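Local coordinates for 3-hydroxyacyl-CoA dehydrogenase (Burkholderia thailandensis, PDB 4XGN), which probably oxidises 3-hydroxyacyl-CoA substrates to 3-ketoacyl-CoA with NAD, as a member of the short-chain dehydrogenase family, at residues Met233-Arg236 against Gln237-Asn241. Numbering follows the deposited sequence.
Sequences MLVR and QIFEN
R236 and E240, one helical turn apart, form a salt bridge on a partly exposed side of helix 228-240, where both also touch I11. The arginine chain is fully extended, with CG anti to the backbone N (chi1 172°), which brings the NE edge of its guanidinium alongside the E240 carboxylate. Two nitrogens grip a single oxygen side-on: NE of R236 lies 3.0 Å from OE2 of E240, approaching from above the carboxylate plane, while NH2 of R236 meets the syn lone pair of that OE2 at 3.2 Å. The two flat groups are turned 72° apart, yet OE2 stays near the guanidinium plane. Long charged chains suit this flank. Apolar V235 and F239 suit the buried side, CG1 of V235 resting 3.5 Å from CE2 of F239, side by side. Four i to i+4 backbone hydrogen bonds, from Q237 N to M233 O through E240 N to R236 O, continue the alpha helix. At its end, ND2 of N241 bonds OE1 of Q237 at 2.9 Å, nearly straight (172°); amides suit this buried spot, since ND2 also bonds E230 O of a second subunit. I238 and F239 press onto strand 146-151, V235 onto I194 and helix 24-35, so one side of the helix packs on the Rossmann-fold sheet and another faces the second subunit.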
loop_
_atom_site.group_PDB
_atom_site.type_symbol
_atom_site.label_atom_id
_atom_site.label_comp_id
_atom_site.label_asym_id
_atom_site.label_seq_id
_atom_site.Cartn_x
_atom_site.Cartn_y
_atom_site.Cartn_z
ATOM N N MET A 233 2.798 7.428 -23.183
ATOM C CA MET A 233 3.819 8.335 -22.703
ATOM C C MET A 233 4.501 7.783 -21.460
ATOM O O MET A 233 5.731 7.900 -21.326
ATOM C CB MET A 233 3.207 9.686 -22.298
ATOM C CG MET A 233 2.803 10.646 -23.404
ATOM S SD MET A 233 1.921 12.021 -22.574
ATOM C CE MET A 233 3.217 12.485 -21.464
ATOM N N LEU A 234 3.702 7.200 -20.538
ATOM C CA LEU A 234 4.290 6.629 -19.349
ATOM C C LEU A 234 5.107 5.387 -19.662
ATOM O O LEU A 234 6.159 5.155 -19.067
ATOM C CB LEU A 234 3.216 6.318 -18.297
ATOM C CG LEU A 234 3.705 5.810 -16.930
ATOM C CD1 LEU A 234 4.730 6.705 -16.297
ATOM C CD2 LEU A 234 2.491 5.571 -16.056
ATOM N N VAL A 235 4.651 4.576 -20.609
ATOM C CA VAL A 235 5.468 3.436 -21.034
ATOM C C VAL A 235 6.868 3.945 -21.501
ATOM O O VAL A 235 7.906 3.368 -21.172
ATOM C CB VAL A 235 4.792 2.621 -22.190
ATOM C CG1 VAL A 235 5.738 1.568 -22.768
ATOM C CG2 VAL A 235 3.521 1.949 -21.725
ATOM N N ARG A 236 6.878 4.962 -22.353
ATOM C CA ARG A 236 8.167 5.495 -22.852
ATOM C C ARG A 236 9.056 5.970 -21.715
ATOM O O ARG A 236 10.240 5.704 -21.691
ATOM C CB ARG A 236 7.887 6.634 -23.826
ATOM C CG ARG A 236 9.125 7.383 -24.255
ATOM C CD ARG A 236 8.918 8.263 -25.463
ATOM N NE ARG A 236 10.237 8.699 -25.898
ATOM C CZ ARG A 236 10.489 9.318 -27.049
ATOM N NH1 ARG A 236 9.497 9.688 -27.853
ATOM N NH2 ARG A 236 11.742 9.615 -27.375
ATOM N N GLN A 237 8.471 6.634 -20.720
ATOM C CA GLN A 237 9.271 7.098 -19.552
ATOM C C GLN A 237 9.905 5.912 -18.826
ATOM O O GLN A 237 11.054 5.967 -18.412
ATOM C CB GLN A 237 8.436 7.962 -18.619
ATOM C CG GLN A 237 9.060 8.211 -17.241
ATOM C CD GLN A 237 10.302 9.093 -17.228
ATOM O OE1 GLN A 237 11.008 9.141 -16.203
ATOM N NE2 GLN A 237 10.603 9.763 -18.348
ATOM N N ILE A 238 9.130 4.843 -18.626
ATOM C CA ILE A 238 9.661 3.656 -18.027
ATOM C C ILE A 238 10.810 3.055 -18.828
ATOM O O ILE A 238 11.841 2.700 -18.263
ATOM C CB ILE A 238 8.570 2.603 -17.777
ATOM C CG1 ILE A 238 7.595 3.096 -16.708
ATOM C CG2 ILE A 238 9.229 1.235 -17.473
ATOM C CD1 ILE A 238 6.275 2.347 -16.662
ATOM N N PHE A 239 10.656 2.947 -20.154
ATOM C CA PHE A 239 11.776 2.533 -20.986
ATOM C C PHE A 239 12.991 3.420 -20.859
ATOM O O PHE A 239 14.074 2.892 -20.755
ATOM C CB PHE A 239 11.355 2.402 -22.469
ATOM C CG PHE A 239 10.433 1.235 -22.773
ATOM C CD1 PHE A 239 10.546 0.028 -22.124
ATOM C CD2 PHE A 239 9.495 1.345 -23.798
ATOM C CE1 PHE A 239 9.693 -1.038 -22.440
ATOM C CE2 PHE A 239 8.652 0.293 -24.134
ATOM C CZ PHE A 239 8.742 -0.893 -23.441
ATOM N N GLU A 240 12.808 4.737 -20.794
ATOM C CA GLU A 240 13.927 5.678 -20.785
ATOM C C GLU A 240 14.499 6.009 -19.413
ATOM O O GLU A 240 15.470 6.755 -19.353
ATOM C CB GLU A 240 13.535 6.950 -21.543
ATOM C CG GLU A 240 13.196 6.643 -23.012
ATOM C CD GLU A 240 12.810 7.850 -23.859
ATOM O OE1 GLU A 240 12.329 8.879 -23.327
ATOM O OE2 GLU A 240 12.964 7.767 -25.089
ATOM N N ASN A 241 13.908 5.522 -18.326
ATOM C CA ASN A 241 14.403 5.872 -16.992
ATOM C C ASN A 241 15.033 4.665 -16.321
ATOM O O ASN A 241 14.332 3.784 -15.829
ATOM C CB ASN A 241 13.312 6.493 -16.139
ATOM C CG ASN A 241 13.858 7.164 -14.896
ATOM O OD1 ASN A 241 14.859 6.724 -14.310
ATOM N ND2 ASN A 241 13.206 8.254 -14.496
#